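Local coordinates for Serine/threonine-protein kinase Tel1 (Chaetomium thermophilum, PDB 6SKY) that probably acts as a serine/threonine kinase that senses DNA damage and triggers checkpoint signalling by phosphorylating targets such as histone H2A, at residues 1560-1563 / 1564-1568; 1620-1623 / 1624-1627; 1646-1649 / 1650-1653; 2030-2034 / 2035-2039. One frame throughout, in Å; residues are numbered along the deposited sequence.

Overall arrangement
The four contacts follow one another along the chain, and all lie away from the nucleotide and magnesium site. Interaction 1 sits within helix 1557-1569. Interaction 2 is the loop between helices 1606-1619 and 1627-1644. Interaction 3 is in the loop that leaves helix 1627-1644. Interaction 4 starts helix 2035-2047, in the FAT region. The centres of interactions 1 and 2 are about 17 Å apart, and those of 2 and 3 about 19 Å. Interaction 4 lies about 20 Å from interaction 2, centre to centre. Helix 1606-1619 touches interactions 1 and 3, and helix 2077-2097 touches 3 and 4. All four lie among packed helices, consistent with the alpha solenoid of this kinase.

Interaction 1: 1560-1563 / 1564-1568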
ATOM      1  N   ASN A1560      38.336 -42.276 -15.447  1.00 61.93           N
ATOM      2  CA  ASN A1560      37.869 -42.371 -16.826  1.00 61.93           C
ATOM      3  C   ASN A1560      36.858 -43.495 -16.981  1.00 61.93           C
ATOM      4  O   ASN A1560      35.854 -43.346 -17.683  1.00 61.93           O
ATOM      5  CB  ASN A1560      39.046 -42.585 -17.772  1.00 61.93           C
ATOM      6  CG  ASN A1560      39.992 -41.412 -17.794  1.00 61.93           C
ATOM      7  OD1 ASN A1560      39.581 -40.266 -17.631  1.00 61.93           O
ATOM      8  ND2 ASN A1560      41.272 -41.691 -17.995  1.00 61.93           N
ATOM      9  N   LEU A1561      37.091 -44.621 -16.309  1.00 59.60           N
ATOM     10  CA  LEU A1561      36.136 -45.718 -16.373  1.00 59.60           C
ATOM     11  C   LEU A1561      34.815 -45.343 -15.714  1.00 59.60           C
ATOM     12  O   LEU A1561      33.745 -45.635 -16.257  1.00 59.60           O
ATOM     13  CB  LEU A1561      36.727 -46.961 -15.721  1.00 59.60           C
ATOM     14  CG  LEU A1561      35.828 -48.189 -15.741  1.00 59.60           C
ATOM     15  CD1 LEU A1561      35.419 -48.507 -17.156  1.00 59.60           C
ATOM     16  CD2 LEU A1561      36.552 -49.350 -15.123  1.00 59.60           C
ATOM     17  N   LEU A1562      34.867 -44.712 -14.539  1.00 55.21           N
ATOM     18  CA  LEU A1562      33.642 -44.281 -13.876  1.00 55.21           C
ATOM     19  C   LEU A1562      32.868 -43.300 -14.739  1.00 55.21           C
ATOM     20  O   LEU A1562      31.646 -43.404 -14.867  1.00 55.21           O
ATOM     21  CB  LEU A1562      33.971 -43.651 -12.526  1.00 55.21           C
ATOM     22  CG  LEU A1562      32.806 -43.096 -11.709  1.00 55.21           C
ATOM     23  CD1 LEU A1562      31.950 -44.214 -11.176  1.00 55.21           C
ATOM     24  CD2 LEU A1562      33.314 -42.239 -10.582  1.00 55.21           C
ATOM     25  N   LEU A1563      33.566 -42.344 -15.345  1.00 57.55           N
ATOM     26  CA  LEU A1563      32.899 -41.369 -16.193  1.00 57.55           C
ATOM     27  C   LEU A1563      32.292 -42.029 -17.421  1.00 57.55           C
ATOM     28  O   LEU A1563      31.199 -41.653 -17.851  1.00 57.55           O
ATOM     29  CB  LEU A1563      33.885 -40.280 -16.599  1.00 57.55           C
ATOM     30  CG  LEU A1563      33.283 -38.902 -16.853  1.00 57.55           C
ATOM     31  CD1 LEU A1563      32.689 -38.353 -15.566  1.00 57.55           C
ATOM     32  CD2 LEU A1563      34.337 -37.971 -17.420  1.00 57.55           C
ATOM     33  N   GLU A1564      32.976 -43.024 -17.993  1.00 61.89           N
ATOM     34  CA  GLU A1564      32.415 -43.745 -19.132  1.00 61.89           C
ATOM     35  C   GLU A1564      31.164 -44.512 -18.741  1.00 61.89           C
ATOM     36  O   GLU A1564      30.167 -44.488 -19.466  1.00 61.89           O
ATOM     37  CB  GLU A1564      33.453 -44.699 -19.717  1.00 61.89           C
ATOM     38  CG  GLU A1564      34.553 -44.031 -20.518  1.00 61.89           C
ATOM     39  CD  GLU A1564      34.064 -43.482 -21.843  1.00 61.89           C
ATOM     40  OE1 GLU A1564      32.913 -43.776 -22.229  1.00 61.89           O
ATOM     41  OE2 GLU A1564      34.833 -42.755 -22.505  1.00 61.89           O
ATOM     42  N   ILE A1565      31.200 -45.201 -17.601  1.00 56.86           N
ATOM     43  CA  ILE A1565      30.035 -45.949 -17.139  1.00 56.86           C
ATOM     44  C   ILE A1565      28.858 -45.016 -16.893  1.00 56.86           C
ATOM     45  O   ILE A1565      27.721 -45.319 -17.265  1.00 56.86           O
ATOM     46  CB  ILE A1565      30.384 -46.748 -15.874  1.00 56.86           C
ATOM     47  CG1 ILE A1565      31.401 -47.830 -16.196  1.00 56.86           C
ATOM     48  CG2 ILE A1565      29.145 -47.355 -15.280  1.00 56.86           C
ATOM     49  CD1 ILE A1565      31.960 -48.483 -14.978  1.00 56.86           C
ATOM     50  N   LEU A1566      29.110 -43.869 -16.266  1.00 54.56           N
ATOM     51  CA  LEU A1566      28.026 -42.935 -15.988  1.00 54.56           C
ATOM     52  C   LEU A1566      27.467 -42.344 -17.274  1.00 54.56           C
ATOM     53  O   LEU A1566      26.250 -42.304 -17.469  1.00 54.56           O
ATOM     54  CB  LEU A1566      28.509 -41.830 -15.053  1.00 54.56           C
ATOM     55  CG  LEU A1566      28.932 -42.235 -13.645  1.00 54.56           C
ATOM     56  CD1 LEU A1566      29.348 -41.012 -12.879  1.00 54.56           C
ATOM     57  CD2 LEU A1566      27.819 -42.960 -12.933  1.00 54.56           C
ATOM     58  N   LYS A1567      28.343 -41.880 -18.164  1.00 61.46           N
ATOM     59  CA  LYS A1567      27.893 -41.325 -19.433  1.00 61.46           C
ATOM     60  C   LYS A1567      27.122 -42.349 -20.255  1.00 61.46           C
ATOM     61  O   LYS A1567      26.173 -41.990 -20.959  1.00 61.46           O
ATOM     62  CB  LYS A1567      29.101 -40.804 -20.205  1.00 61.46           C
ATOM     63  CG  LYS A1567      28.819 -40.314 -21.602  1.00 61.46           C
ATOM     64  CD  LYS A1567      30.093 -39.758 -22.219  1.00 61.46           C
ATOM     65  CE  LYS A1567      29.860 -39.252 -23.631  1.00 61.46           C
ATOM     66  NZ  LYS A1567      31.074 -38.599 -24.197  1.00 61.46           N
ATOM     67  N   ASP A1568      27.506 -43.623 -20.170  1.00 63.63           N
ATOM     68  CA  ASP A1568      26.800 -44.675 -20.888  1.00 63.63           C
ATOM     69  C   ASP A1568      25.459 -44.991 -20.245  1.00 63.63           C
ATOM     70  O   ASP A1568      24.509 -45.357 -20.941  1.00 63.63           O
ATOM     71  CB  ASP A1568      27.673 -45.925 -20.937  1.00 63.63           C
ATOM     72  CG  ASP A1568      26.941 -47.129 -21.469  1.00 63.63           C
ATOM     73  OD1 ASP A1568      26.832 -47.259 -22.705  1.00 63.63           O
ATOM     74  OD2 ASP A1568      26.477 -47.949 -20.653  1.00 63.63           O
TER
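Leu1561 and Ile1565 meet one helical turn apart, their side chains crossing at an oblique angle. Leu1561 CG lies 4.0 Å from Ile1565 CD1, and Leu1561 CD1 is 4.1 Å from the same methyl. Ile1565 has CG1 beside its backbone N (chi1 -66°), and an extended chi2 (170°) carries CD1 back along the helix toward Leu1561. The next pair repeats the spacing. Leu1562 CG is 4.2 Å from Leu1566 CD1, a branch that also runs back toward the start of the helix. Beneath both pairs the backbone is regular. Ile1565 N donates to Leu1561 O at 2.9 Å, and Leu1566 N donates to Leu1562 O at 2.9 Å. Beyond the pairs, Ile1565 rests on Ala1584 and Leu1585 of helix 1578-1588, while Leu1566 touches Val1615 and Val1616 of helix 1606-1619. With an alanine in place of Ile1565, Leu1561 would probably lose its neighbour on the next turn, and the packing against helix 1578-1588 would be thinned. The contacts between the leucine and isoleucine side chains are apolar and the polar backbone groups bond to one another, so this side of helix 1557-1569 can be buried among its neighbours at little polar cost.

Interaction 2: 1620-1623 / 1624-1627; sequences CSSQ and RLGG
Leu1625 folds back over the start of its own loop. Its CD1 methyl comes 3.5 Å from Cys1620 CA and 4.2 Å from Cys1620 CB. Its CG lies 4.2 Å from Ser1622 CB, so the leucine lies on the inner side of the bend. The polar contact is weaker. Arg1624 N points at Ser1622 OG in a weak hydrogen bond of 3.3 Å that is nearly straight, at 170°. Ser1622 holds OG opposite its own backbone N (chi1 170°), beside the carbonyl carbon, and this swings the oxygen toward the amide of Arg1624. On the outer side, Gln1623 CG and Arg1624 CG touch at 3.8 Å. The chains cross and then part, the amide and guanidinium planes turned 76° from each other. Further out, Cys1620 packs on Tyr1629, Leu1630 and Ala1633 of helix 1627-1644. Ser1621 OG turns back to bond Trp1617 O in helix 1606-1619, and the backbone of Gly1626 is hydrogen-bonded with Cys1589. At Ser1622 OG, the weak bond from the amide two residues on gives the pattern of an ST turn. Here it lies in the loop between two consecutive solenoid helices, just before Gly1626 takes the N-cap position.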
ATOM      1  N   CYS A1620      24.085 -43.410  -6.806  1.00 48.78           N
ATOM      2  CA  CYS A1620      24.137 -43.455  -5.350  1.00 48.78           C
ATOM      3  C   CYS A1620      22.769 -43.767  -4.769  1.00 48.78           C
ATOM      4  O   CYS A1620      22.286 -43.068  -3.876  1.00 48.78           O
ATOM      5  CB  CYS A1620      24.678 -42.147  -4.777  1.00 48.78           C
ATOM      6  SG  CYS A1620      23.777 -40.673  -5.222  1.00 48.78           S
ATOM      7  N   SER A1621      22.152 -44.830  -5.271  1.00 57.97           N
ATOM      8  CA  SER A1621      20.898 -45.377  -4.780  1.00 57.97           C
ATOM      9  C   SER A1621      21.033 -46.879  -4.624  1.00 57.97           C
ATOM     10  O   SER A1621      20.113 -47.648  -4.906  1.00 57.97           O
ATOM     11  CB  SER A1621      19.738 -45.021  -5.706  1.00 57.97           C
ATOM     12  OG  SER A1621      19.534 -43.620  -5.751  1.00 57.97           O
ATOM     13  N   SER A1622      22.208 -47.305  -4.183  1.00 72.78           N
ATOM     14  CA  SER A1622      22.555 -48.686  -3.893  1.00 72.78           C
ATOM     15  C   SER A1622      22.879 -48.804  -2.405  1.00 72.78           C
ATOM     16  O   SER A1622      22.649 -47.879  -1.625  1.00 72.78           O
ATOM     17  CB  SER A1622      23.727 -49.139  -4.763  1.00 72.78           C
ATOM     18  OG  SER A1622      24.221 -50.389  -4.323  1.00 72.78           O
ATOM     19  N   GLN A1623      23.402 -49.963  -2.010  1.00 83.60           N
ATOM     20  CA  GLN A1623      23.812 -50.176  -0.629  1.00 83.60           C
ATOM     21  C   GLN A1623      25.276 -50.552  -0.475  1.00 83.60           C
ATOM     22  O   GLN A1623      25.761 -50.604   0.661  1.00 83.60           O
ATOM     23  CB  GLN A1623      22.961 -51.273   0.027  1.00 83.60           C
ATOM     24  CG  GLN A1623      23.339 -52.667  -0.427  1.00 83.60           C
ATOM     25  CD  GLN A1623      22.735 -53.754   0.438  1.00 83.60           C
ATOM     26  OE1 GLN A1623      21.599 -53.639   0.899  1.00 83.60           O
ATOM     27  NE2 GLN A1623      23.498 -54.816   0.668  1.00 83.60           N
ATOM     28  N   ARG A1624      25.993 -50.813  -1.565  1.00 76.99           N
ATOM     29  CA  ARG A1624      27.369 -51.280  -1.507  1.00 76.99           C
ATOM     30  C   ARG A1624      28.372 -50.159  -1.737  1.00 76.99           C
ATOM     31  O   ARG A1624      29.508 -50.428  -2.140  1.00 76.99           O
ATOM     32  CB  ARG A1624      27.577 -52.394  -2.532  1.00 76.99           C
ATOM     33  CG  ARG A1624      26.417 -53.368  -2.606  1.00 76.99           C
ATOM     34  CD  ARG A1624      26.455 -54.191  -3.878  1.00 76.99           C
ATOM     35  NE  ARG A1624      27.359 -55.330  -3.780  1.00 76.99           N
ATOM     36  CZ  ARG A1624      27.565 -56.204  -4.758  1.00 76.99           C
ATOM     37  NH1 ARG A1624      26.932 -56.068  -5.915  1.00 76.99           N
ATOM     38  NH2 ARG A1624      28.404 -57.215  -4.581  1.00 76.99           N
ATOM     39  N   LEU A1625      27.977 -48.915  -1.485  1.00 61.53           N
ATOM     40  CA  LEU A1625      28.793 -47.748  -1.790  1.00 61.53           C
ATOM     41  C   LEU A1625      29.438 -47.212  -0.523  1.00 61.53           C
ATOM     42  O   LEU A1625      28.770 -47.062   0.504  1.00 61.53           O
ATOM     43  CB  LEU A1625      27.949 -46.655  -2.439  1.00 61.53           C
ATOM     44  CG  LEU A1625      27.195 -47.072  -3.691  1.00 61.53           C
ATOM     45  CD1 LEU A1625      26.377 -45.911  -4.168  1.00 61.53           C
ATOM     46  CD2 LEU A1625      28.148 -47.531  -4.771  1.00 61.53           C
ATOM     47  N   GLY A1626      30.726 -46.907  -0.607  1.00 49.97           N
ATOM     48  CA  GLY A1626      31.452 -46.377   0.521  1.00 49.97           C
ATOM     49  C   GLY A1626      30.949 -45.009   0.929  1.00 49.97           C
ATOM     50  O   GLY A1626      30.012 -44.448   0.366  1.00 49.97           O
ATOM     51  N   GLY A1627      31.597 -44.463   1.947  1.00 43.27           N
ATOM     52  CA  GLY A1627      31.254 -43.143   2.418  1.00 43.27           C
ATOM     53  C   GLY A1627      31.843 -42.062   1.545  1.00 43.27           C
ATOM     54  O   GLY A1627      31.215 -41.028   1.313  1.00 43.27           O
TER

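Interaction 3: 1646-1649 / 1650-1653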
ATOM      1  N   GLU A1646      17.348 -26.958 -10.018  1.00 35.40           N
ATOM      2  CA  GLU A1646      16.349 -27.924 -10.445  1.00 35.40           C
ATOM      3  C   GLU A1646      16.640 -29.281  -9.827  1.00 35.40           C
ATOM      4  O   GLU A1646      17.792 -29.713  -9.767  1.00 35.40           O
ATOM      5  CB  GLU A1646      16.323 -28.048 -11.963  1.00 35.40           C
ATOM      6  CG  GLU A1646      15.507 -26.983 -12.642  1.00 35.40           C
ATOM      7  CD  GLU A1646      15.863 -26.826 -14.097  1.00 35.40           C
ATOM      8  OE1 GLU A1646      16.621 -27.669 -14.614  1.00 35.40           O
ATOM      9  OE2 GLU A1646      15.397 -25.850 -14.724  1.00 35.40           O
ATOM     10  N   VAL A1647      15.582 -29.948  -9.383  1.00 38.29           N
ATOM     11  CA  VAL A1647      15.662 -31.260  -8.754  1.00 38.29           C
ATOM     12  C   VAL A1647      15.770 -32.333  -9.830  1.00 38.29           C
ATOM     13  O   VAL A1647      15.052 -32.262 -10.836  1.00 38.29           O
ATOM     14  CB  VAL A1647      14.438 -31.507  -7.865  1.00 38.29           C
ATOM     15  CG1 VAL A1647      14.540 -32.836  -7.178  1.00 38.29           C
ATOM     16  CG2 VAL A1647      14.302 -30.405  -6.861  1.00 38.29           C
ATOM     17  N   PRO A1648      16.645 -33.325  -9.681  1.00 44.92           N
ATOM     18  CA  PRO A1648      16.601 -34.479 -10.586  1.00 44.92           C
ATOM     19  C   PRO A1648      15.251 -35.176 -10.513  1.00 44.92           C
ATOM     20  O   PRO A1648      14.687 -35.366  -9.437  1.00 44.92           O
ATOM     21  CB  PRO A1648      17.736 -35.374 -10.079  1.00 44.92           C
ATOM     22  CG  PRO A1648      18.072 -34.859  -8.727  1.00 44.92           C
ATOM     23  CD  PRO A1648      17.788 -33.402  -8.761  1.00 44.92           C
ATOM     24  N   GLU A1649      14.737 -35.566 -11.678  1.00 50.49           N
ATOM     25  CA  GLU A1649      13.349 -35.989 -11.792  1.00 50.49           C
ATOM     26  C   GLU A1649      13.074 -37.345 -11.165  1.00 50.49           C
ATOM     27  O   GLU A1649      11.906 -37.685 -10.967  1.00 50.49           O
ATOM     28  CB  GLU A1649      12.938 -36.009 -13.258  1.00 50.49           C
ATOM     29  CG  GLU A1649      13.342 -34.759 -14.006  1.00 50.49           C
ATOM     30  CD  GLU A1649      12.648 -34.627 -15.346  1.00 50.49           C
ATOM     31  OE1 GLU A1649      11.885 -35.546 -15.713  1.00 50.49           O
ATOM     32  OE2 GLU A1649      12.862 -33.603 -16.029  1.00 50.49           O
ATOM     33  N   ASP A1650      14.100 -38.132 -10.857  1.00 51.57           N
ATOM     34  CA  ASP A1650      13.860 -39.380 -10.148  1.00 51.57           C
ATOM     35  C   ASP A1650      13.372 -39.127  -8.732  1.00 51.57           C
ATOM     36  O   ASP A1650      12.643 -39.950  -8.170  1.00 51.57           O
ATOM     37  CB  ASP A1650      15.130 -40.222 -10.126  1.00 51.57           C
ATOM     38  CG  ASP A1650      16.220 -39.657 -11.011  1.00 51.57           C
ATOM     39  OD1 ASP A1650      15.899 -38.924 -11.968  1.00 51.57           O
ATOM     40  OD2 ASP A1650      17.404 -39.947 -10.751  1.00 51.57           O
ATOM     41  N   LEU A1651      13.764 -38.003  -8.140  1.00 43.28           N
ATOM     42  CA  LEU A1651      13.356 -37.650  -6.791  1.00 43.28           C
ATOM     43  C   LEU A1651      11.949 -37.084  -6.726  1.00 43.28           C
ATOM     44  O   LEU A1651      11.390 -36.986  -5.631  1.00 43.28           O
ATOM     45  CB  LEU A1651      14.339 -36.642  -6.204  1.00 43.28           C
ATOM     46  CG  LEU A1651      15.618 -37.220  -5.621  1.00 43.28           C
ATOM     47  CD1 LEU A1651      16.623 -36.138  -5.354  1.00 43.28           C
ATOM     48  CD2 LEU A1651      15.281 -37.929  -4.350  1.00 43.28           C
ATOM     49  N   LEU A1652      11.360 -36.724  -7.861  1.00 45.42           N
ATOM     50  CA  LEU A1652      10.054 -36.090  -7.891  1.00 45.42           C
ATOM     51  C   LEU A1652       8.925 -37.036  -8.264  1.00 45.42           C
ATOM     52  O   LEU A1652       7.760 -36.672  -8.089  1.00 45.42           O
ATOM     53  CB  LEU A1652      10.060 -34.921  -8.874  1.00 45.42           C
ATOM     54  CG  LEU A1652      10.936 -33.732  -8.508  1.00 45.42           C
ATOM     55  CD1 LEU A1652      10.942 -32.726  -9.634  1.00 45.42           C
ATOM     56  CD2 LEU A1652      10.427 -33.112  -7.235  1.00 45.42           C
ATOM     57  N   ARG A1653       9.226 -38.221  -8.782  1.00 47.38           N
ATOM     58  CA  ARG A1653       8.184 -39.156  -9.171  1.00 47.38           C
ATOM     59  C   ARG A1653       7.674 -39.914  -7.959  1.00 47.38           C
ATOM     60  O   ARG A1653       8.438 -40.251  -7.054  1.00 47.38           O
ATOM     61  CB  ARG A1653       8.700 -40.136 -10.217  1.00 47.38           C
ATOM     62  CG  ARG A1653       8.748 -39.569 -11.614  1.00 47.38           C
ATOM     63  CD  ARG A1653       9.070 -40.656 -12.603  1.00 47.38           C
ATOM     64  NE  ARG A1653      10.168 -41.486 -12.127  1.00 47.38           N
ATOM     65  CZ  ARG A1653      11.411 -41.418 -12.587  1.00 47.38           C
ATOM     66  NH1 ARG A1653      11.718 -40.562 -13.551  1.00 47.38           N
ATOM     67  NH2 ARG A1653      12.345 -42.216 -12.090  1.00 47.38           N
TER
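Val1647 CG1 touches two leucines, 3.9 Å from Leu1651 CB and 3.9 Å from Leu1652 CG. The valine crosses Leu1651 at about a right angle. Its CG1 stands opposite the backbone N (chi1 -178°), which brings this branch to both leucines. Pro1648 adds a second patch. Its ring carbon CG is 3.9 Å from Leu1651 CD1, and the two side chains lie alongside, pointing the same way. This small apolar group continues into the fold. Val1647 rests on Leu2080, Arg2081 and Leu2084 of helix 2077-2097, and Leu1651 touches Leu2080 and Trp1617. The loop after helix 1627-1644 thus joins helix 1606-1619 to a helix of the FAT region more than 400 residues later. Residues 1648-1651 form a type I beta turn. Leu1651 N donates to Pro1648 O at 3.1 Å, a bond to the third residue back, and it comes from above the carbonyl plane, 41° out of it. Glu1649 O then faces two amides, in weak hydrogen bonds from Leu1652 N (3.3 Å) and Arg1653 N (3.5 Å). The same oxygen lies over one face of the Arg1653 guanidinium, 3.8 Å above its plane and toward the rim. The Arg1653 chain bends at chi3, and this folds its end back over the turn. The carboxylate of Glu1649 does not pair with it: OE1 is 5.5 Å from Arg1653 NH1.

Interaction 4: 2030-2034 / 2035-2039; sequences VNSDS and WAVTV
Val2037 meets both serines of the loop, Ser2032 and Ser2034, by van der Waals contact. Its CG1 methyl meets Ser2032 OG at 3.4 Å, and its CG2 methyl meets Ser2034 CB at 3.7 Å. The valine has CG1 opposite its backbone N (chi1 -177°), which spreads the two branches toward the two serines. Ser2034 OG also lies 4.0 Å from Ala2036 CB. Trp2035 touches the loop through its CB, 3.7 Å from Ser2034 C. Its CG is placed between the backbone N and the carbonyl carbon (chi1 72°), which sends the indole off to Gln2082 and Ala2086 of helix 2077-2097 and to Gln2129 of helix 2124-2143. This is the start of helix 2035-2047, with Ser2034 at the N-cap position, in a FAT domain built of packed helices and related to the TPR repeats. Val2037 and Ala2036 fit against Phe2015 and Thr2016 of the preceding helix 2011-2021. Polar contacts are few. Thr2038 OG1 gives a weak hydrogen bond of 3.3 Å to Ser2034 O, so a side chain four residues on reaches back to the carbonyl of the N-cap residue. Ser2034 OG is 3.3 Å from Trp2035 N, but the angle is too poor for a hydrogen bond. Within the helix, Val2039 N donates to Trp2035 O at 3.0 Å. On the loop side, Asp2033 O takes a weak hydrogen bond from Gln2083 NE2.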
ATOM      1  N   VAL A2030      23.601 -35.330  17.211  1.00 56.00           N
ATOM      2  CA  VAL A2030      24.246 -36.215  16.251  1.00 56.00           C
ATOM      3  C   VAL A2030      23.187 -37.132  15.660  1.00 56.00           C
ATOM      4  O   VAL A2030      22.253 -37.547  16.355  1.00 56.00           O
ATOM      5  CB  VAL A2030      25.392 -37.010  16.906  1.00 56.00           C
ATOM      6  CG1 VAL A2030      24.887 -37.776  18.115  1.00 56.00           C
ATOM      7  CG2 VAL A2030      26.052 -37.936  15.900  1.00 56.00           C
ATOM      8  N   ASN A2031      23.323 -37.428  14.367  1.00 60.60           N
ATOM      9  CA  ASN A2031      22.346 -38.211  13.612  1.00 60.60           C
ATOM     10  C   ASN A2031      20.970 -37.542  13.644  1.00 60.60           C
ATOM     11  O   ASN A2031      19.997 -38.075  14.180  1.00 60.60           O
ATOM     12  CB  ASN A2031      22.273 -39.655  14.122  1.00 60.60           C
ATOM     13  CG  ASN A2031      23.566 -40.413  13.912  1.00 60.60           C
ATOM     14  OD1 ASN A2031      24.123 -40.985  14.848  1.00 60.60           O
ATOM     15  ND2 ASN A2031      24.055 -40.417  12.678  1.00 60.60           N
ATOM     16  N   SER A2032      20.913 -36.349  13.060  1.00 50.81           N
ATOM     17  CA  SER A2032      19.677 -35.599  12.921  1.00 50.81           C
ATOM     18  C   SER A2032      19.381 -35.371  11.449  1.00 50.81           C
ATOM     19  O   SER A2032      20.290 -35.201  10.635  1.00 50.81           O
ATOM     20  CB  SER A2032      19.750 -34.259  13.641  1.00 50.81           C
ATOM     21  OG  SER A2032      20.872 -33.524  13.197  1.00 50.81           O
ATOM     22  N   ASP A2033      18.094 -35.362  11.120  1.00 43.79           N
ATOM     23  CA  ASP A2033      17.626 -35.228   9.752  1.00 43.79           C
ATOM     24  C   ASP A2033      17.379 -33.785   9.350  1.00 43.79           C
ATOM     25  O   ASP A2033      16.688 -33.538   8.358  1.00 43.79           O
ATOM     26  CB  ASP A2033      16.352 -36.046   9.563  1.00 43.79           C
ATOM     27  CG  ASP A2033      16.568 -37.520   9.818  1.00 43.79           C
ATOM     28  OD1 ASP A2033      17.685 -38.009   9.550  1.00 43.79           O
ATOM     29  OD2 ASP A2033      15.624 -38.191  10.289  1.00 43.79           O
ATOM     30  N   SER A2034      17.920 -32.830  10.092  1.00 30.94           N
ATOM     31  CA  SER A2034      17.706 -31.419   9.826  1.00 30.94           C
ATOM     32  C   SER A2034      18.862 -30.871   9.007  1.00 30.94           C
ATOM     33  O   SER A2034      20.021 -31.187   9.270  1.00 30.94           O
ATOM     34  CB  SER A2034      17.571 -30.650  11.135  1.00 30.94           C
ATOM     35  OG  SER A2034      17.098 -29.344  10.911  1.00 30.94           O
ATOM     36  N   TRP A2035      18.543 -30.066   7.995  1.00 23.24           N
ATOM     37  CA  TRP A2035      19.595 -29.465   7.187  1.00 23.24           C
ATOM     38  C   TRP A2035      20.312 -28.363   7.947  1.00 23.24           C
ATOM     39  O   TRP A2035      21.515 -28.143   7.746  1.00 23.24           O
ATOM     40  CB  TRP A2035      19.009 -28.925   5.886  1.00 23.24           C
ATOM     41  CG  TRP A2035      18.194 -27.713   6.076  1.00 23.24           C
ATOM     42  CD1 TRP A2035      16.871 -27.657   6.352  1.00 23.24           C
ATOM     43  CD2 TRP A2035      18.650 -26.364   6.017  1.00 23.24           C
ATOM     44  NE1 TRP A2035      16.469 -26.356   6.469  1.00 23.24           N
ATOM     45  CE2 TRP A2035      17.547 -25.543   6.267  1.00 23.24           C
ATOM     46  CE3 TRP A2035      19.887 -25.772   5.780  1.00 23.24           C
ATOM     47  CZ2 TRP A2035      17.642 -24.166   6.289  1.00 23.24           C
ATOM     48  CZ3 TRP A2035      19.977 -24.413   5.799  1.00 23.24           C
ATOM     49  CH2 TRP A2035      18.866 -23.621   6.050  1.00 23.24           C
ATOM     50  N   ALA A2036      19.591 -27.675   8.832  1.00 22.77           N
ATOM     51  CA  ALA A2036      20.170 -26.579   9.591  1.00 22.77           C
ATOM     52  C   ALA A2036      21.253 -27.077  10.525  1.00 22.77           C
ATOM     53  O   ALA A2036      22.278 -26.418  10.695  1.00 22.77           O
ATOM     54  CB  ALA A2036      19.076 -25.859  10.364  1.00 22.77           C
ATOM     55  N   VAL A2037      21.062 -28.259  11.104  1.00 24.64           N
ATOM     56  CA  VAL A2037      22.063 -28.828  11.998  1.00 24.64           C
ATOM     57  C   VAL A2037      23.314 -29.223  11.229  1.00 24.64           C
ATOM     58  O   VAL A2037      24.434 -29.011  11.695  1.00 24.64           O
ATOM     59  CB  VAL A2037      21.464 -30.017  12.760  1.00 24.64           C
ATOM     60  CG1 VAL A2037      22.458 -30.563  13.730  1.00 24.64           C
ATOM     61  CG2 VAL A2037      20.220 -29.588  13.478  1.00 24.64           C
ATOM     62  N   THR A2038      23.145 -29.790  10.036  1.00 23.92           N
ATOM     63  CA  THR A2038      24.279 -30.163   9.200  1.00 23.92           C
ATOM     64  C   THR A2038      25.121 -28.951   8.841  1.00 23.92           C
ATOM     65  O   THR A2038      26.349 -28.937   9.024  1.00 23.92           O
ATOM     66  CB  THR A2038      23.763 -30.838   7.934  1.00 23.92           C
ATOM     67  OG1 THR A2038      23.095 -32.054   8.273  1.00 23.92           O
ATOM     68  CG2 THR A2038      24.889 -31.144   6.994  1.00 23.92           C
ATOM     69  N   VAL A2039      24.469 -27.921   8.314  1.00 22.67           N
ATOM     70  CA  VAL A2039      25.175 -26.714   7.915  1.00 22.67           C
ATOM     71  C   VAL A2039      25.813 -26.041   9.127  1.00 22.67           C
ATOM     72  O   VAL A2039      26.952 -25.554   9.065  1.00 22.67           O
ATOM     73  CB  VAL A2039      24.197 -25.795   7.167  1.00 22.67           C
ATOM     74  CG1 VAL A2039      24.611 -24.383   7.263  1.00 22.67           C
ATOM     75  CG2 VAL A2039      24.118 -26.213   5.730  1.00 22.67           C
TER